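Local coordinates for protein DegQ (Legionella fallonii, PDB 3PV2) that forms large 12-meric protease compartments and, as an HtrA-family serine protease with PDZ domains, probably degrades and chaperones misfolded proteins, at residues N364-E376 with V421-L435. Residues are numbered along the deposited sequence; the frame is centred on the assembly and turned at random.
Sequences NPFLYGLALRAFE and VKSLQTIAQEKKKEL
F366 carries the largest share of this contact, its ring wedged between L435 and the loop 429-434. L435 CB lies over one face in a CH-pi contact, 3.9 Å from the ring centroid of F366 and offset toward the rim; P365 CG backs the opposite face. At the ring edge, in plane, sit two carbonyl oxygens, A428 O at 3.4 Å and K431 O at 3.3 Å from F366 CE1, where they probably meet the slightly positive C-H rim. With CG anti to its carbonyl carbon (chi1 -53°), F366 sends the ring into this cradle of backbone.

The aliphatic contacts continue along the helix. L367 divides its branches: CD1 packs on Q425 CG (3.7 Å) and the A428 methyl, whereas CD2 meets L424 CD2 and L435 CD2, both at 4.1 Å. L372 CD1 touches the same L424 methyl, the two side chains crossing at about a right angle. At the start of the helix, V421 CG2 lies 3.7 Å from A374 N, touches R373 CA and packs on L372 CB.

No hydrogen bond joins 364-376 to 421-435. The amide end of Q425 instead bonds E378 of a second subunit, and L372 also makes backbone hydrogen bonds to that subunit.

Residues 367-370 form a type II turn, with G369 at positive phi (83°), leading into strand 370-376; Y368-G369-L370 is consistent with the carboxylate-binding loop of PDZ domains. The axes of strand 370-376 and helix 421-428 approach to 8.7 Å, with 122° between their N-to-C directions, and flank what corresponds to the peptide-binding groove of a PDZ domain, here the second of the chain.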
loop_
_atom_site.group_PDB
_atom_site.type_symbol
_atom_site.label_atom_id
_atom_site.label_comp_id
_atom_site.label_asym_id
_atom_site.label_seq_id
_atom_site.Cartn_x
_atom_site.Cartn_y
_atom_site.Cartn_z
ATOM N N ASN B 364 8.992 49.891 -32.348
ATOM C CA ASN B 364 8.948 48.666 -33.171
ATOM C C ASN B 364 7.601 47.978 -32.894
ATOM O O ASN B 364 7.519 46.924 -32.276
ATOM C CB ASN B 364 10.148 47.813 -32.814
ATOM C CG ASN B 364 10.336 46.634 -33.778
ATOM O OD1 ASN B 364 9.634 46.516 -34.803
ATOM N ND2 ASN B 364 11.285 45.752 -33.447
ATOM N N PRO B 365 6.505 48.655 -33.253
ATOM C CA PRO B 365 5.231 48.249 -32.632
ATOM C C PRO B 365 4.731 46.895 -33.116
ATOM O O PRO B 365 3.990 46.213 -32.377
ATOM C CB PRO B 365 4.281 49.335 -33.005
ATOM C CG PRO B 365 4.864 49.981 -34.257
ATOM C CD PRO B 365 6.339 49.626 -34.339
ATOM N N PHE B 366 5.169 46.432 -34.258
ATOM C CA PHE B 366 4.649 45.133 -34.641
ATOM C C PHE B 366 5.561 44.007 -34.358
ATOM O O PHE B 366 5.063 42.882 -34.125
ATOM C CB PHE B 366 4.305 45.166 -36.104
ATOM C CG PHE B 366 3.387 46.310 -36.476
ATOM C CD1 PHE B 366 3.743 47.160 -37.493
ATOM C CD2 PHE B 366 2.251 46.558 -35.759
ATOM C CE1 PHE B 366 2.960 48.209 -37.851
ATOM C CE2 PHE B 366 1.417 47.658 -36.088
ATOM C CZ PHE B 366 1.772 48.494 -37.167
ATOM N N LEU B 367 6.853 44.216 -34.534
ATOM C CA LEU B 367 7.839 43.094 -34.487
ATOM C C LEU B 367 8.557 43.037 -33.153
ATOM O O LEU B 367 9.423 42.151 -32.953
ATOM C CB LEU B 367 8.885 43.316 -35.585
ATOM C CG LEU B 367 8.269 43.363 -37.034
ATOM C CD1 LEU B 367 9.415 43.412 -38.071
ATOM C CD2 LEU B 367 7.283 42.170 -37.313
ATOM N N TYR B 368 8.249 43.993 -32.258
ATOM C CA TYR B 368 8.796 43.960 -30.896
ATOM C C TYR B 368 8.670 42.557 -30.249
ATOM O O TYR B 368 7.608 41.975 -30.222
ATOM C CB TYR B 368 8.120 45.018 -29.981
ATOM C CG TYR B 368 8.474 44.796 -28.528
ATOM C CD1 TYR B 368 9.669 45.308 -27.994
ATOM C CD2 TYR B 368 7.643 44.024 -27.699
ATOM C CE1 TYR B 368 10.038 45.070 -26.662
ATOM C CE2 TYR B 368 8.026 43.735 -26.364
ATOM C CZ TYR B 368 9.223 44.277 -25.852
ATOM O OH TYR B 368 9.567 44.008 -24.521
ATOM N N GLY B 369 9.782 42.041 -29.699
ATOM C CA GLY B 369 9.758 40.796 -28.923
ATOM C C GLY B 369 9.821 39.558 -29.778
ATOM O O GLY B 369 9.718 38.448 -29.232
ATOM N N LEU B 370 9.945 39.694 -31.099
ATOM C CA LEU B 370 10.006 38.509 -31.954
ATOM C C LEU B 370 11.453 38.215 -32.374
ATOM O O LEU B 370 12.175 39.149 -32.806
ATOM C CB LEU B 370 9.150 38.701 -33.202
ATOM C CG LEU B 370 7.622 39.041 -32.934
ATOM C CD1 LEU B 370 6.951 39.239 -34.309
ATOM C CD2 LEU B 370 6.891 37.975 -32.033
ATOM N N ALA B 371 11.855 36.947 -32.242
ATOM C CA ALA B 371 13.124 36.469 -32.733
ATOM C C ALA B 371 12.824 35.893 -34.100
ATOM O O ALA B 371 11.913 35.077 -34.270
ATOM C CB ALA B 371 13.714 35.369 -31.748
ATOM N N LEU B 372 13.518 36.381 -35.094
ATOM C CA LEU B 372 13.116 36.201 -36.488
ATOM C C LEU B 372 14.343 35.756 -37.296
ATOM O O LEU B 372 15.412 36.312 -37.101
ATOM C CB LEU B 372 12.655 37.558 -37.064
ATOM C CG LEU B 372 11.444 38.223 -36.412
ATOM C CD1 LEU B 372 11.194 39.618 -36.981
ATOM C CD2 LEU B 372 10.263 37.386 -36.550
ATOM N N ARG B 373 14.196 34.812 -38.195
ATOM C CA ARG B 373 15.279 34.462 -39.093
ATOM C C ARG B 373 14.725 34.146 -40.447
ATOM O O ARG B 373 13.589 33.713 -40.564
ATOM C CB ARG B 373 16.093 33.278 -38.563
ATOM C CG ARG B 373 15.325 31.968 -38.544
ATOM C CD ARG B 373 16.237 30.711 -38.541
ATOM N NE ARG B 373 15.581 29.606 -39.260
ATOM C CZ ARG B 373 16.107 28.935 -40.287
ATOM N NH1 ARG B 373 17.328 29.209 -40.730
ATOM N NH2 ARG B 373 15.424 27.963 -40.860
ATOM N N ALA B 374 15.517 34.387 -41.472
ATOM C CA ALA B 374 15.175 33.998 -42.852
ATOM C C ALA B 374 14.973 32.469 -42.964
ATOM O O ALA B 374 15.589 31.716 -42.260
ATOM C CB ALA B 374 16.321 34.417 -43.813
ATOM N N PHE B 375 14.146 32.044 -43.900
ATOM C CA PHE B 375 13.699 30.665 -43.995
ATOM C C PHE B 375 13.369 30.372 -45.441
ATOM O O PHE B 375 12.618 31.125 -46.116
ATOM C CB PHE B 375 12.393 30.552 -43.186
ATOM C CG PHE B 375 11.822 29.165 -43.085
ATOM C CD1 PHE B 375 12.295 28.275 -42.145
ATOM C CD2 PHE B 375 10.863 28.772 -43.905
ATOM C CE1 PHE B 375 11.727 27.005 -42.016
ATOM C CE2 PHE B 375 10.289 27.503 -43.804
ATOM C CZ PHE B 375 10.738 26.630 -42.836
ATOM N N GLU B 376 13.854 29.240 -45.890
ATOM C CA GLU B 376 13.468 28.689 -47.160
ATOM C C GLU B 376 13.557 27.191 -47.050
ATOM O O GLU B 376 14.598 26.659 -46.698
ATOM C CB GLU B 376 14.379 29.081 -48.298
ATOM C CG GLU B 376 13.824 28.479 -49.637
ATOM C CD GLU B 376 14.516 28.949 -50.903
ATOM O OE1 GLU B 376 14.046 28.597 -52.015
ATOM O OE2 GLU B 376 15.530 29.670 -50.779
ATOM N N VAL B 421 14.542 38.971 -43.293
ATOM C CA VAL B 421 14.071 39.661 -42.135
ATOM C C VAL B 421 13.944 41.129 -42.551
ATOM O O VAL B 421 12.924 41.756 -42.300
ATOM C CB VAL B 421 15.007 39.395 -40.901
ATOM C CG1 VAL B 421 14.700 40.331 -39.685
ATOM C CG2 VAL B 421 14.932 37.866 -40.486
ATOM N N LYS B 422 14.946 41.687 -43.209
ATOM C CA LYS B 422 14.843 43.072 -43.645
ATOM C C LYS B 422 13.587 43.380 -44.480
ATOM O O LYS B 422 13.042 44.468 -44.286
ATOM C CB LYS B 422 16.150 43.529 -44.336
ATOM C CG LYS B 422 16.075 44.866 -45.166
ATOM C CD LYS B 422 16.252 46.185 -44.363
ATOM C CE LYS B 422 16.543 47.397 -45.311
ATOM N NZ LYS B 422 16.499 48.729 -44.601
ATOM N N SER B 423 13.127 42.453 -45.362
ATOM C CA SER B 423 11.969 42.752 -46.186
ATOM C C SER B 423 10.752 42.888 -45.285
ATOM O O SER B 423 9.895 43.737 -45.523
ATOM C CB SER B 423 11.626 41.672 -47.266
ATOM O OG SER B 423 11.491 40.313 -46.727
ATOM N N LEU B 424 10.644 42.013 -44.278
ATOM C CA LEU B 424 9.557 42.107 -43.330
ATOM C C LEU B 424 9.584 43.408 -42.490
ATOM O O LEU B 424 8.538 44.014 -42.203
ATOM C CB LEU B 424 9.634 40.927 -42.397
ATOM C CG LEU B 424 8.526 40.940 -41.350
ATOM C CD1 LEU B 424 7.059 40.916 -41.934
ATOM C CD2 LEU B 424 8.797 39.799 -40.275
ATOM N N GLN B 425 10.778 43.813 -42.055
ATOM C CA GLN B 425 10.923 45.043 -41.286
ATOM C C GLN B 425 10.550 46.267 -42.134
ATOM O O GLN B 425 9.951 47.198 -41.662
ATOM C CB GLN B 425 12.374 45.201 -40.791
ATOM C CG GLN B 425 12.697 44.301 -39.589
ATOM C CD GLN B 425 14.223 44.122 -39.298
ATOM O OE1 GLN B 425 15.063 44.255 -40.178
ATOM N NE2 GLN B 425 14.524 43.720 -38.077
ATOM N N THR B 426 10.859 46.250 -43.410
ATOM C CA THR B 426 10.516 47.369 -44.265
ATOM C C THR B 426 8.975 47.404 -44.387
ATOM O O THR B 426 8.379 48.447 -44.214
ATOM C CB THR B 426 11.182 47.156 -45.653
ATOM O OG1 THR B 426 12.604 47.156 -45.510
ATOM C CG2 THR B 426 10.798 48.235 -46.680
ATOM N N ILE B 427 8.341 46.261 -44.661
ATOM C CA ILE B 427 6.877 46.220 -44.775
ATOM C C ILE B 427 6.212 46.640 -43.520
ATOM O O ILE B 427 5.318 47.464 -43.572
ATOM C CB ILE B 427 6.377 44.852 -45.239
ATOM C CG1 ILE B 427 6.838 44.643 -46.670
ATOM C CG2 ILE B 427 4.854 44.757 -45.201
ATOM C CD1 ILE B 427 6.800 43.096 -47.189
ATOM N N ALA B 428 6.747 46.235 -42.376
ATOM C CA ALA B 428 6.192 46.589 -41.102
ATOM C C ALA B 428 6.245 48.086 -40.885
ATOM O O ALA B 428 5.441 48.594 -40.128
ATOM C CB ALA B 428 6.952 45.878 -39.959
ATOM N N GLN B 429 7.092 48.835 -41.571
ATOM C CA GLN B 429 7.033 50.303 -41.428
ATOM C C GLN B 429 6.026 50.973 -42.357
ATOM O O GLN B 429 5.932 52.171 -42.330
ATOM C CB GLN B 429 8.371 50.985 -41.664
ATOM C CG GLN B 429 9.535 50.167 -41.264
ATOM C CD GLN B 429 10.632 50.947 -40.636
ATOM O OE1 GLN B 429 11.741 51.051 -41.201
ATOM N NE2 GLN B 429 10.363 51.477 -39.430
ATOM N N GLU B 430 5.263 50.215 -43.138
ATOM C CA GLU B 430 4.212 50.790 -43.969
ATOM C C GLU B 430 3.079 51.497 -43.201
ATOM O O GLU B 430 2.781 52.696 -43.521
ATOM C CB GLU B 430 3.607 49.742 -44.892
ATOM C CG GLU B 430 4.569 49.302 -46.047
ATOM C CD GLU B 430 3.980 48.122 -46.840
ATOM O OE1 GLU B 430 2.806 47.720 -46.523
ATOM O OE2 GLU B 430 4.692 47.612 -47.748
ATOM N N LYS B 431 2.375 50.826 -42.283
ATOM C CA LYS B 431 1.156 51.508 -41.682
ATOM C C LYS B 431 1.454 51.679 -40.228
ATOM O O LYS B 431 2.197 50.865 -39.621
ATOM C CB LYS B 431 -0.209 50.764 -41.794
ATOM C CG LYS B 431 -0.557 50.111 -43.136
ATOM C CD LYS B 431 -1.830 49.221 -43.033
ATOM C CE LYS B 431 -1.740 47.926 -43.938
ATOM N NZ LYS B 431 -2.257 46.594 -43.325
ATOM N N LYS B 432 0.938 52.745 -39.665
ATOM C CA LYS B 432 1.008 52.888 -38.203
ATOM C C LYS B 432 -0.042 51.997 -37.458
ATOM O O LYS B 432 0.167 51.660 -36.303
ATOM C CB LYS B 432 0.832 54.364 -37.829
ATOM C CG LYS B 432 2.172 55.199 -37.949
ATOM C CD LYS B 432 3.128 54.984 -36.734
ATOM C CE LYS B 432 4.034 56.196 -36.412
ATOM N NZ LYS B 432 5.250 56.293 -37.272
ATOM N N LYS B 433 -1.181 51.662 -38.075
ATOM C CA LYS B 433 -2.260 51.072 -37.285
ATOM C C LYS B 433 -2.119 49.528 -37.101
ATOM O O LYS B 433 -2.376 49.005 -36.060
ATOM C CB LYS B 433 -3.584 51.347 -37.951
ATOM C CG LYS B 433 -4.754 50.588 -37.312
ATOM C CD LYS B 433 -6.168 51.210 -37.661
ATOM C CE LYS B 433 -7.023 51.472 -36.385
ATOM N NZ LYS B 433 -6.454 52.568 -35.511
ATOM N N GLU B 434 -1.724 48.818 -38.125
ATOM C CA GLU B 434 -1.762 47.382 -38.033
ATOM C C GLU B 434 -0.868 46.776 -39.050
ATOM O O GLU B 434 -0.465 47.458 -40.030
ATOM C CB GLU B 434 -3.149 46.950 -38.318
ATOM C CG GLU B 434 -3.446 47.395 -39.705
ATOM C CD GLU B 434 -4.940 47.533 -39.989
ATOM O OE1 GLU B 434 -5.766 47.566 -39.039
ATOM O OE2 GLU B 434 -5.228 47.625 -41.176
ATOM N N LEU B 435 -0.505 45.533 -38.816
ATOM C CA LEU B 435 0.231 44.762 -39.761
ATOM C C LEU B 435 -0.503 43.460 -39.966
ATOM O O LEU B 435 -0.714 42.684 -39.045
ATOM C CB LEU B 435 1.652 44.482 -39.240
ATOM C CG LEU B 435 2.542 43.530 -40.070
ATOM C CD1 LEU B 435 2.885 44.043 -41.439
ATOM C CD2 LEU B 435 3.902 43.181 -39.379
#